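PDB 3EB8: cysteine protease-like virA from Shigella flexneri, which acts as a secreted virulence effector needed for entry into epithelial cells and spread between them, its proposed protease action on alpha-tubulin being disputed. Local coordinates for residues 306-311 with 319-324; 92-97 with 351-356; 85-90 with 118-123; 241-246 with 347-352. One frame throughout, in Å; residues are numbered along the deposited sequence.

Interaction 1: residues 306-311 with 319-324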
loop_
_atom_site.group_PDB
_atom_site.type_symbol
_atom_site.label_atom_id
_atom_site.label_comp_id
_atom_site.label_asym_id
_atom_site.label_seq_id
_atom_site.Cartn_x
_atom_site.Cartn_y
_atom_site.Cartn_z
ATOM N N ILE A 306 4.198 2.184 2.375
ATOM C CA ILE A 306 5.086 2.554 3.453
ATOM C C ILE A 306 4.353 3.587 4.332
ATOM O O ILE A 306 3.485 4.306 3.849
ATOM C CB ILE A 306 6.443 3.046 2.912
ATOM C CG1 ILE A 306 7.511 2.985 4.007
ATOM C CG2 ILE A 306 6.334 4.454 2.327
ATOM C CD1 ILE A 306 8.935 3.140 3.498
ATOM N N LEU A 307 4.661 3.630 5.625
ATOM C CA LEU A 307 3.903 4.472 6.553
ATOM C C LEU A 307 4.786 5.405 7.376
ATOM O O LEU A 307 4.771 5.329 8.608
ATOM C CB LEU A 307 3.066 3.619 7.524
ATOM C CG LEU A 307 2.070 2.559 7.025
ATOM C CD1 LEU A 307 1.514 1.731 8.191
ATOM C CD2 LEU A 307 0.931 3.176 6.247
ATOM N N PRO A 308 5.560 6.282 6.713
ATOM C CA PRO A 308 6.415 7.184 7.487
ATOM C C PRO A 308 5.570 8.061 8.394
ATOM O O PRO A 308 4.465 8.423 8.028
ATOM C CB PRO A 308 7.067 8.063 6.408
ATOM C CG PRO A 308 6.156 7.923 5.226
ATOM C CD PRO A 308 5.730 6.502 5.271
ATOM N N SER A 309 6.093 8.402 9.561
ATOM C CA SER A 309 5.372 9.290 10.470
ATOM C C SER A 309 5.347 10.713 9.895
ATOM O O SER A 309 6.273 11.115 9.184
ATOM C CB SER A 309 6.046 9.299 11.831
ATOM O OG SER A 309 7.273 9.979 11.733
ATOM N N HIS A 310 4.295 11.465 10.214
ATOM C CA HIS A 310 4.115 12.820 9.713
ATOM C C HIS A 310 3.501 13.702 10.800
ATOM O O HIS A 310 2.364 13.467 11.219
ATOM C CB HIS A 310 3.189 12.819 8.492
ATOM C CG HIS A 310 3.145 14.132 7.773
ATOM N ND1 HIS A 310 2.084 15.011 7.868
ATOM C CD2 HIS A 310 4.052 14.731 6.966
ATOM C CE1 HIS A 310 2.337 16.083 7.143
ATOM N NE2 HIS A 310 3.524 15.937 6.583
ATOM N N ILE A 311 4.233 14.715 11.261
ATOM C CA ILE A 311 3.685 15.582 12.292
ATOM C C ILE A 311 2.672 16.534 11.683
ATOM O O ILE A 311 2.957 17.213 10.700
ATOM C CB ILE A 311 4.770 16.387 13.051
ATOM C CG1 ILE A 311 5.902 15.460 13.503
ATOM C CG2 ILE A 311 4.153 17.120 14.238
ATOM C CD1 ILE A 311 5.423 14.209 14.221
ATOM N N ASN A 319 2.122 9.624 6.844
ATOM C CA ASN A 319 2.015 9.848 5.415
ATOM C C ASN A 319 2.031 8.495 4.722
ATOM O O ASN A 319 3.084 7.877 4.568
ATOM C CB ASN A 319 3.161 10.733 4.934
ATOM C CG ASN A 319 3.201 10.888 3.411
ATOM O OD1 ASN A 319 2.189 10.732 2.720
ATOM N ND2 ASN A 319 4.385 11.203 2.888
ATOM N N LYS A 320 0.853 8.016 4.341
ATOM C CA LYS A 320 0.767 6.777 3.599
ATOM C C LYS A 320 1.231 6.973 2.153
ATOM O O LYS A 320 0.674 7.771 1.402
ATOM C CB LYS A 320 -0.648 6.228 3.630
ATOM C CG LYS A 320 -0.817 4.891 2.944
ATOM C CD LYS A 320 -2.266 4.497 3.041
ATOM C CE LYS A 320 -2.568 3.198 2.364
ATOM N NZ LYS A 320 -3.949 2.767 2.784
ATOM N N ILE A 321 2.271 6.251 1.772
ATOM C CA ILE A 321 2.727 6.260 0.401
ATOM C C ILE A 321 2.554 4.852 -0.088
ATOM O O ILE A 321 3.200 3.943 0.418
ATOM C CB ILE A 321 4.213 6.641 0.307
ATOM C CG1 ILE A 321 4.455 8.003 0.941
ATOM C CG2 ILE A 321 4.682 6.628 -1.126
ATOM C CD1 ILE A 321 5.891 8.429 0.881
ATOM N N GLU A 322 1.666 4.658 -1.051
ATOM C CA GLU A 322 1.414 3.338 -1.582
ATOM C C GLU A 322 1.892 3.197 -3.028
ATOM O O GLU A 322 1.660 4.080 -3.862
ATOM C CB GLU A 322 -0.073 3.026 -1.500
ATOM C CG GLU A 322 -0.523 1.829 -2.309
ATOM C CD GLU A 322 -2.000 1.560 -2.117
ATOM O OE1 GLU A 322 -2.677 2.402 -1.497
ATOM O OE2 GLU A 322 -2.497 0.512 -2.569
ATOM N N THR A 323 2.567 2.086 -3.315
ATOM C CA THR A 323 2.921 1.735 -4.673
ATOM C C THR A 323 2.307 0.398 -5.031
ATOM O O THR A 323 2.437 -0.570 -4.283
ATOM C CB THR A 323 4.415 1.599 -4.846
ATOM O OG1 THR A 323 5.068 2.687 -4.188
ATOM C CG2 THR A 323 4.782 1.569 -6.341
ATOM N N SER A 324 1.645 0.354 -6.184
ATOM C CA SER A 324 1.066 -0.866 -6.710
ATOM C C SER A 324 1.629 -1.173 -8.104
ATOM O O SER A 324 1.915 -0.259 -8.887
ATOM C CB SER A 324 -0.440 -0.712 -6.815
ATOM O OG SER A 324 -0.728 0.260 -7.795
#

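Interaction 2: residues 92-97 with 351-356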
loop_
_atom_site.group_PDB
_atom_site.type_symbol
_atom_site.label_atom_id
_atom_site.label_comp_id
_atom_site.label_asym_id
_atom_site.label_seq_id
_atom_site.Cartn_x
_atom_site.Cartn_y
_atom_site.Cartn_z
ATOM N N VAL A 92 -3.412 15.623 -2.367
ATOM C CA VAL A 92 -3.159 14.756 -1.230
ATOM C C VAL A 92 -4.023 15.209 -0.068
ATOM O O VAL A 92 -3.864 16.325 0.427
ATOM C CB VAL A 92 -1.687 14.807 -0.831
ATOM C CG1 VAL A 92 -1.411 13.883 0.369
ATOM C CG2 VAL A 92 -0.808 14.456 -2.041
ATOM N N HIS A 93 -4.938 14.343 0.355
ATOM C CA HIS A 93 -5.889 14.669 1.416
ATOM C C HIS A 93 -5.451 14.218 2.797
ATOM O O HIS A 93 -4.598 13.342 2.934
ATOM C CB HIS A 93 -7.261 14.082 1.096
ATOM C CG HIS A 93 -7.985 14.828 0.027
ATOM N ND1 HIS A 93 -8.933 15.787 0.302
ATOM C CD2 HIS A 93 -7.881 14.778 -1.323
ATOM C CE1 HIS A 93 -9.391 16.286 -0.832
ATOM N NE2 HIS A 93 -8.766 15.692 -1.832
ATOM N N THR A 94 -6.044 14.830 3.814
ATOM C CA THR A 94 -5.818 14.432 5.187
ATOM C C THR A 94 -7.074 13.783 5.754
ATOM O O THR A 94 -8.147 14.388 5.758
ATOM C CB THR A 94 -5.445 15.655 6.030
ATOM O OG1 THR A 94 -4.193 16.178 5.563
ATOM C CG2 THR A 94 -5.368 15.306 7.511
ATOM N N ILE A 95 -6.929 12.538 6.203
ATOM C CA ILE A 95 -8.006 11.792 6.823
ATOM C C ILE A 95 -7.819 11.856 8.327
ATOM O O ILE A 95 -6.744 11.548 8.840
ATOM C CB ILE A 95 -7.982 10.301 6.393
ATOM C CG1 ILE A 95 -7.933 10.173 4.864
ATOM C CG2 ILE A 95 -9.165 9.536 6.987
ATOM C CD1 ILE A 95 -9.009 10.959 4.159
ATOM N N THR A 96 -8.855 12.276 9.037
ATOM C CA THR A 96 -8.787 12.310 10.484
ATOM C C THR A 96 -9.092 10.964 11.142
ATOM O O THR A 96 -10.094 10.317 10.849
ATOM C CB THR A 96 -9.704 13.361 11.035
ATOM O OG1 THR A 96 -9.338 14.635 10.485
ATOM C CG2 THR A 96 -9.563 13.408 12.547
ATOM N N ALA A 97 -8.194 10.535 12.018
ATOM C CA ALA A 97 -8.383 9.308 12.783
ATOM C C ALA A 97 -9.102 9.636 14.082
ATOM O O ALA A 97 -9.006 10.756 14.584
ATOM C CB ALA A 97 -7.064 8.651 13.073
ATOM N N PHE A 351 -0.622 8.923 -2.463
ATOM C CA PHE A 351 -0.327 9.491 -1.151
ATOM C C PHE A 351 -1.581 9.742 -0.329
ATOM O O PHE A 351 -2.635 10.031 -0.866
ATOM C CB PHE A 351 0.364 10.843 -1.294
ATOM C CG PHE A 351 1.827 10.761 -1.529
ATOM C CD1 PHE A 351 2.325 10.198 -2.696
ATOM C CD2 PHE A 351 2.718 11.282 -0.601
ATOM C CE1 PHE A 351 3.678 10.134 -2.923
ATOM C CE2 PHE A 351 4.084 11.232 -0.828
ATOM C CZ PHE A 351 4.567 10.658 -1.990
ATOM N N ALA A 352 -1.438 9.681 0.984
ATOM C CA ALA A 352 -2.427 10.255 1.869
ATOM C C ALA A 352 -1.770 10.679 3.174
ATOM O O ALA A 352 -0.771 10.105 3.607
ATOM C CB ALA A 352 -3.595 9.268 2.137
ATOM N N ILE A 353 -2.346 11.696 3.797
ATOM C CA ILE A 353 -1.980 12.063 5.144
ATOM C C ILE A 353 -3.088 11.637 6.105
ATOM O O ILE A 353 -4.277 11.855 5.851
ATOM C CB ILE A 353 -1.671 13.566 5.265
ATOM C CG1 ILE A 353 -0.350 13.884 4.557
ATOM C CG2 ILE A 353 -1.524 13.975 6.719
ATOM C CD1 ILE A 353 -0.029 15.361 4.511
ATOM N N ILE A 354 -2.676 10.995 7.192
ATOM C CA ILE A 354 -3.579 10.561 8.243
ATOM C C ILE A 354 -3.196 11.315 9.513
ATOM O O ILE A 354 -2.052 11.249 9.966
ATOM C CB ILE A 354 -3.510 9.035 8.457
ATOM C CG1 ILE A 354 -4.016 8.292 7.208
ATOM C CG2 ILE A 354 -4.312 8.628 9.669
ATOM C CD1 ILE A 354 -2.991 8.161 6.093
ATOM N N SER A 355 -4.147 12.071 10.054
ATOM C CA SER A 355 -3.889 12.924 11.207
ATOM C C SER A 355 -4.671 12.476 12.440
ATOM O O SER A 355 -5.838 12.057 12.320
ATOM C CB SER A 355 -4.268 14.370 10.876
ATOM O OG SER A 355 -4.153 15.200 12.016
ATOM N N PRO A 356 -4.033 12.563 13.627
ATOM C CA PRO A 356 -4.783 12.428 14.877
ATOM C C PRO A 356 -5.789 13.559 14.887
ATOM O O PRO A 356 -5.537 14.594 14.255
ATOM C CB PRO A 356 -3.733 12.691 15.959
ATOM C CG PRO A 356 -2.416 12.637 15.292
ATOM C CD PRO A 356 -2.638 12.974 13.858
#

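Interaction 3: residues 85-90 with 118-123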
loop_
_atom_site.group_PDB
_atom_site.type_symbol
_atom_site.label_atom_id
_atom_site.label_comp_id
_atom_site.label_asym_id
_atom_site.label_seq_id
_atom_site.Cartn_x
_atom_site.Cartn_y
_atom_site.Cartn_z
ATOM N N LYS A 85 -7.982 2.238 -1.850
ATOM C CA LYS A 85 -7.593 2.101 -3.253
ATOM C C LYS A 85 -6.960 3.398 -3.710
ATOM O O LYS A 85 -7.073 4.424 -3.040
ATOM C CB LYS A 85 -8.801 1.768 -4.128
ATOM C CG LYS A 85 -9.492 0.491 -3.714
ATOM C CD LYS A 85 -10.659 0.161 -4.606
ATOM C CE LYS A 85 -11.284 -1.148 -4.176
ATOM N NZ LYS A 85 -12.601 -1.389 -4.829
ATOM N N GLN A 86 -6.280 3.348 -4.839
ATOM C CA GLN A 86 -5.636 4.530 -5.387
ATOM C C GLN A 86 -6.588 5.253 -6.340
ATOM O O GLN A 86 -6.910 4.756 -7.413
ATOM C CB GLN A 86 -4.325 4.147 -6.083
ATOM C CG GLN A 86 -3.355 3.366 -5.199
ATOM C CD GLN A 86 -2.087 2.971 -5.945
ATOM O OE1 GLN A 86 -2.138 2.230 -6.932
ATOM N NE2 GLN A 86 -0.948 3.484 -5.494
ATOM N N PHE A 87 -7.050 6.423 -5.925
ATOM C CA PHE A 87 -7.936 7.224 -6.751
ATOM C C PHE A 87 -7.223 8.455 -7.294
ATOM O O PHE A 87 -6.301 8.988 -6.678
ATOM C CB PHE A 87 -9.174 7.669 -5.970
ATOM C CG PHE A 87 -10.054 6.541 -5.540
ATOM C CD1 PHE A 87 -9.886 5.944 -4.303
ATOM C CD2 PHE A 87 -11.058 6.076 -6.375
ATOM C CE1 PHE A 87 -10.704 4.897 -3.909
ATOM C CE2 PHE A 87 -11.883 5.021 -5.986
ATOM C CZ PHE A 87 -11.708 4.434 -4.755
ATOM N N ASN A 88 -7.671 8.913 -8.453
ATOM C CA ASN A 88 -7.192 10.175 -8.953
ATOM C C ASN A 88 -7.935 11.325 -8.281
ATOM O O ASN A 88 -8.931 11.814 -8.803
ATOM C CB ASN A 88 -7.307 10.248 -10.472
ATOM C CG ASN A 88 -6.235 11.109 -11.070
ATOM O OD1 ASN A 88 -6.497 12.224 -11.518
ATOM N ND2 ASN A 88 -4.999 10.617 -11.039
ATOM N N LEU A 89 -7.456 11.738 -7.108
ATOM C CA LEU A 89 -8.086 12.826 -6.370
ATOM C C LEU A 89 -7.460 14.181 -6.714
ATOM O O LEU A 89 -8.027 15.226 -6.410
ATOM C CB LEU A 89 -8.027 12.571 -4.866
ATOM C CG LEU A 89 -8.524 11.198 -4.431
ATOM C CD1 LEU A 89 -8.330 11.017 -2.948
ATOM C CD2 LEU A 89 -9.975 11.007 -4.818
ATOM N N GLY A 90 -6.293 14.147 -7.356
ATOM C CA GLY A 90 -5.598 15.351 -7.769
ATOM C C GLY A 90 -5.150 16.246 -6.626
ATOM O O GLY A 90 -4.904 17.426 -6.813
ATOM N N ASN A 118 -6.265 1.489 6.282
ATOM C CA ASN A 118 -7.491 1.323 5.508
ATOM C C ASN A 118 -7.973 2.518 4.664
ATOM O O ASN A 118 -9.077 2.482 4.119
ATOM C CB ASN A 118 -8.608 0.827 6.425
ATOM C CG ASN A 118 -8.301 -0.543 7.013
ATOM O OD1 ASN A 118 -8.264 -0.716 8.230
ATOM N ND2 ASN A 118 -8.047 -1.518 6.143
ATOM N N CYS A 119 -7.171 3.572 4.539
ATOM C CA CYS A 119 -7.662 4.747 3.818
ATOM C C CYS A 119 -7.276 4.745 2.336
ATOM O O CYS A 119 -6.251 4.175 1.956
ATOM C CB CYS A 119 -7.233 6.061 4.499
ATOM S SG CYS A 119 -5.543 6.581 4.192
ATOM N N CYS A 120 -8.115 5.356 1.503
ATOM C CA CYS A 120 -7.813 5.489 0.084
ATOM C C CYS A 120 -6.676 6.482 -0.055
ATOM O O CYS A 120 -6.342 7.156 0.908
ATOM C CB CYS A 120 -9.037 5.991 -0.687
ATOM S SG CYS A 120 -9.555 7.711 -0.313
ATOM N N THR A 121 -6.081 6.573 -1.234
ATOM C CA THR A 121 -4.998 7.534 -1.460
ATOM C C THR A 121 -5.189 8.208 -2.819
ATOM O O THR A 121 -6.023 7.768 -3.612
ATOM C CB THR A 121 -3.640 6.835 -1.425
ATOM O OG1 THR A 121 -3.693 5.684 -2.282
ATOM C CG2 THR A 121 -3.295 6.385 0.005
ATOM N N SER A 122 -4.424 9.266 -3.083
ATOM C CA SER A 122 -4.534 10.016 -4.339
ATOM C C SER A 122 -3.329 9.792 -5.253
ATOM O O SER A 122 -2.179 9.958 -4.842
ATOM C CB SER A 122 -4.700 11.514 -4.057
ATOM O OG SER A 122 -4.772 12.268 -5.256
ATOM N N ILE A 123 -3.599 9.422 -6.497
ATOM C CA ILE A 123 -2.548 9.088 -7.438
ATOM C C ILE A 123 -1.760 10.337 -7.843
ATOM O O ILE A 123 -2.345 11.363 -8.176
ATOM C CB ILE A 123 -3.145 8.413 -8.689
ATOM C CG1 ILE A 123 -3.746 7.062 -8.317
ATOM C CG2 ILE A 123 -2.108 8.265 -9.804
ATOM C CD1 ILE A 123 -4.744 6.545 -9.334
#

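Interaction 4: residues 241-246 with 347-352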
loop_
_atom_site.group_PDB
_atom_site.type_symbol
_atom_site.label_atom_id
_atom_site.label_comp_id
_atom_site.label_asym_id
_atom_site.label_seq_id
_atom_site.Cartn_x
_atom_site.Cartn_y
_atom_site.Cartn_z
ATOM N N HIS A 241 9.097 3.773 -4.568
ATOM C CA HIS A 241 8.107 4.787 -4.942
ATOM C C HIS A 241 8.649 5.979 -5.723
ATOM O O HIS A 241 7.870 6.794 -6.200
ATOM C CB HIS A 241 7.398 5.343 -3.696
ATOM C CG HIS A 241 8.324 5.993 -2.712
ATOM N ND1 HIS A 241 9.079 5.270 -1.809
ATOM C CD2 HIS A 241 8.642 7.292 -2.501
ATOM C CE1 HIS A 241 9.808 6.093 -1.079
ATOM N NE2 HIS A 241 9.559 7.329 -1.477
ATOM N N ILE A 242 9.956 6.137 -5.813
ATOM C CA ILE A 242 10.460 7.305 -6.524
ATOM C C ILE A 242 10.368 7.050 -8.024
ATOM O O ILE A 242 11.291 6.510 -8.609
ATOM C CB ILE A 242 11.907 7.642 -6.127
ATOM C CG1 ILE A 242 12.048 7.678 -4.611
ATOM C CG2 ILE A 242 12.308 8.988 -6.697
ATOM C CD1 ILE A 242 11.220 8.741 -3.972
ATOM N N THR A 243 9.250 7.422 -8.643
ATOM C CA THR A 243 9.028 7.067 -10.037
ATOM C C THR A 243 9.055 8.262 -10.971
ATOM O O THR A 243 8.990 8.096 -12.186
ATOM C CB THR A 243 7.688 6.309 -10.244
ATOM O OG1 THR A 243 6.601 7.123 -9.799
ATOM C CG2 THR A 243 7.688 4.992 -9.486
ATOM N N SER A 244 9.143 9.467 -10.417
ATOM C CA SER A 244 9.107 10.654 -11.257
ATOM C C SER A 244 9.430 11.920 -10.494
ATOM O O SER A 244 9.384 11.951 -9.262
ATOM C CB SER A 244 7.725 10.802 -11.891
ATOM O OG SER A 244 6.780 11.194 -10.917
ATOM N N SER A 245 9.736 12.970 -11.248
ATOM C CA SER A 245 9.936 14.303 -10.703
ATOM C C SER A 245 8.687 14.741 -9.944
ATOM O O SER A 245 8.784 15.432 -8.927
ATOM C CB SER A 245 10.222 15.281 -11.838
ATOM O OG SER A 245 11.076 14.683 -12.788
ATOM N N SER A 246 7.519 14.325 -10.441
ATOM C CA SER A 246 6.235 14.701 -9.846
ATOM C C SER A 246 6.076 14.120 -8.453
ATOM O O SER A 246 5.603 14.796 -7.543
ATOM C CB SER A 246 5.072 14.261 -10.730
ATOM O OG SER A 246 5.280 14.683 -12.060
ATOM N N ARG A 347 4.676 1.248 -12.202
ATOM C CA ARG A 347 4.290 1.393 -10.799
ATOM C C ARG A 347 3.369 2.580 -10.661
ATOM O O ARG A 347 3.631 3.638 -11.225
ATOM C CB ARG A 347 5.488 1.611 -9.877
ATOM C CG ARG A 347 6.582 0.602 -9.964
ATOM C CD ARG A 347 7.757 1.090 -9.189
ATOM N NE ARG A 347 8.977 0.631 -9.810
ATOM C CZ ARG A 347 10.169 1.176 -9.618
ATOM N NH1 ARG A 347 10.315 2.208 -8.796
ATOM N NH2 ARG A 347 11.222 0.677 -10.247
ATOM N N GLN A 348 2.287 2.405 -9.921
ATOM C CA GLN A 348 1.446 3.538 -9.580
ATOM C C GLN A 348 1.646 3.944 -8.127
ATOM O O GLN A 348 1.621 3.110 -7.209
ATOM C CB GLN A 348 -0.010 3.237 -9.842
ATOM C CG GLN A 348 -0.893 4.444 -9.706
ATOM C CD GLN A 348 -2.326 4.100 -10.019
ATOM O OE1 GLN A 348 -3.023 3.500 -9.190
ATOM N NE2 GLN A 348 -2.778 4.459 -11.230
ATOM N N VAL A 349 1.843 5.236 -7.940
ATOM C CA VAL A 349 2.186 5.787 -6.642
ATOM C C VAL A 349 1.080 6.718 -6.187
ATOM O O VAL A 349 0.554 7.508 -6.982
ATOM C CB VAL A 349 3.552 6.511 -6.707
ATOM C CG1 VAL A 349 3.828 7.287 -5.432
ATOM C CG2 VAL A 349 4.653 5.495 -6.966
ATOM N N SER A 350 0.703 6.597 -4.916
ATOM C CA SER A 350 -0.372 7.408 -4.354
ATOM C C SER A 350 -0.024 7.826 -2.932
ATOM O O SER A 350 0.762 7.158 -2.277
ATOM C CB SER A 350 -1.671 6.626 -4.355
ATOM O OG SER A 350 -1.533 5.466 -3.554
ATOM N N PHE A 351 -0.622 8.923 -2.463
ATOM C CA PHE A 351 -0.327 9.491 -1.151
ATOM C C PHE A 351 -1.581 9.742 -0.329
ATOM O O PHE A 351 -2.635 10.031 -0.866
ATOM C CB PHE A 351 0.364 10.843 -1.294
ATOM C CG PHE A 351 1.827 10.761 -1.529
ATOM C CD1 PHE A 351 2.325 10.198 -2.696
ATOM C CD2 PHE A 351 2.718 11.282 -0.601
ATOM C CE1 PHE A 351 3.678 10.134 -2.923
ATOM C CE2 PHE A 351 4.084 11.232 -0.828
ATOM C CZ PHE A 351 4.567 10.658 -1.990
ATOM N N ALA A 352 -1.438 9.681 0.984
ATOM C CA ALA A 352 -2.427 10.255 1.869
ATOM C C ALA A 352 -1.770 10.679 3.174
ATOM O O ALA A 352 -0.771 10.105 3.607
ATOM C CB ALA A 352 -3.595 9.268 2.137
#

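Interaction 1: residues 306-311 with 319-324
In the beta hairpin formed by strands 300-312 and 315-327, Ile306 and Ile321 make an antiparallel hydrogen-bonded pair. Ile306 N donates to Ile321 O at 2.8 Å, and Ile321 N returns a straighter bond to Ile306 O at 3.1 Å (171° at the hydrogen). Two residues further along, Asn319 N meets Pro308 O at 2.9 Å, nearly along the C=O axis. The return bond of this pair is missing because a proline has no N-H; instead its ring methylenes CG and CD both sit 3.1 Å from Asn319 O, filling the place where a donor would come. The side chains of Ile306 and Ile321 run side by side on one face of the sheet. There Ile306 CG2 is the branch that touches, 3.7 Å from Ile321 CB; with CG1 anti to the backbone N (chi1 -161°), the longer arm of Ile306 leads off from the neighbouring strand. Leu307 and Lys320 also lie alongside each other, Leu307 CD2 at 4.1 Å from Lys320 CG. Beyond this apolar touch the fully extended Lys320 carries NZ to the carbonyl oxygens of Ala116 and Cys119, in the last turn of helix 110-118 and just after it; the negative end of the helix dipole there would probably suit the ammonium group. His310 sets CB 3.7 Å from Asn319 N, while its NE2 is hydrogen-bonded to Ile254 O of helix 245-265. Phe351 of strand 348-356 packs against Asn319 and Ile321. The arrangement is that of a long antiparallel hairpin within a mixed sheet, its ladder interrupted on one side by a proline.

Interaction 2: residues 92-97 with 351-356
Residues 93-97 and 353-355 are joined first by a parallel ladder of four backbone hydrogen bonds. Ile353 N donates to His93 O, Ile95 N to Ile353 O, and Ser355 N to Ile95 O. The fourth, from Ala97 N to Ser355 O at 2.8 Å, is almost straight at 177°. Ile353 and Ser355 each bond through N and O to the two residues that flank their partner on the other chain segment (His93 and Ile95, Ile95 and Ala97), the pattern of parallel pairing. CA-H...O contacts reinforce it: Thr94 CA lies 3.1 Å from Ile353 O, which therefore receives this hydrogen as well as the Ile95 N-H. The side chains meet in van der Waals contacts. Both methyls of Val92, CG1 and CG2, straddle Phe351 CB at 3.9 Å in an apolar touch. Thr94 passes across Ile353 with OG1 3.6 Å from Ile353 CB, and its methyl, anti to the backbone N (chi1 -64° for OG1), is directed along the strand to Ser355 CB, 3.7 Å from Thr94 CG2. On the face of Ile95 and Ile354 the corresponding apolar touch is looser, between Ala97 CB and Ile354 CG2. One polar side chain is tied down locally: Ser355 OG donates to Pro356 O and is also hydrogen-bonded to Thr312 OG1. Helix 110-118 packs on the face of Ile95, Ala97 and Ile354, whereas helix 245-265 meets Val92, Phe351 and Ile353. His93 rests on helix 72-81, and Phe351 is bonded through its backbone to Ser122, so strand 94-97 sits beside strand 348-356 with helices on both faces of the sheet.

Interaction 3: residues 85-90 with 118-123
An inverse gamma turn centred on Asn88 folds residues 87-89 around Ser122, so that Leu89 N makes weak hydrogen bonds to both Phe87 O, within the turn, and Ser122 OG, at 3.3 Å. Ser122 OG, swung opposite its own backbone N (chi1 178°), also lies 3.3 Å from Leu89 CB. Phe87 O takes the Ile123 N-H at 2.7 Å, the donor tilted well out of the carbonyl plane, and is approached by Ser122 CA. Before the turn the strands pair in parallel: Thr121 N donates to Lys85 O at 3.0 Å and Phe87 N to Thr121 O at 2.9 Å. The Phe87 ring turns its edge to Cys120 CB, 3.7 Å from CD1, and Cys120 SG lies obliquely beside it in a sulfur-aromatic contact. On the other face Gln86 CB meets Ile123 CG1 at 3.7 Å. The buried Gln86 amide is satisfied from outside, OE1 by Ser324 OG and NE2 by Ser350 OG and Gln348 O. Ile123 CD1 lies 3.4 Å from Gln86 O. This is a short two-bridge parallel ladder by which strand 86-87 is added to strand 121-123 of the mixed sheet.

Interaction 4: residues 241-246 with 347-352
Thr243 and Val349 meet where the loop leading into helix 245-265 lies against strand 348-356 of the mixed sheet; the loop belongs to the region assigned to tubulin binding. No hydrogen bond crosses this contact, which rests on close van der Waals packing at one end. There Val349 CG2 sits 3.6 Å from His241 O and 3.8 Å from Thr243 OG1, the threonine and valine side chains sliding past each other in opposite directions. With OG1 turned between the backbone N and the carbonyl carbon (chi1 59°), the methyl of Thr243 is left to face the arginine: CG2 lies 3.9 Å from Arg347 CD, 3.9 Å from Arg347 NH1 and 4.1 Å from Arg347 CB. The arginine chain bends at chi3 (-147°) around this methyl, and its guanidinium is held from elsewhere, NH1 by Leu240 O and NH2 by Ile342 O. Val349 is packed further by Val247 of the helix. The other side is looser. The side chains of His241 and Ile242, both partly exposed, leave the backbone in a direction away from the strand; the nearest His241 side-chain atom, CB, stays 4.3 Å from Val349 CG2, and Ile242 approaches Arg347 mainly with its carbonyl oxygen. These two side chains pack on one another instead, as Ile242 CG1 covers one face of the imidazole near its rim. Past Thr243 the loop turns from strand 348-356 into helix 245-265, and Ser244 takes the N-cap position, its OG hydrogen-bonded to Val247 N and to Asn126 OD1.

How the interactions relate
From the N terminus, interaction 3 closes the first loop, from residues 85-90 back to 118-123 by way of helix 110-118. Residues 92-97 leave that loop to pair with 351-356 near the C terminus, so interaction 2 crosses interaction 3 and spans most of the chain. Interaction 4, from 241-246 to 347-352, follows interaction 3 in series, and the tight hairpin of interaction 1 falls within the spans of both 2 and 4. Interactions 2 and 4 share Phe351 and Ala352 on strand 348-356. That strand is the common element: it hydrogen-bonds to strands 315-327, 121-123 and 94-97, and the start of helix 245-265 packs beside it.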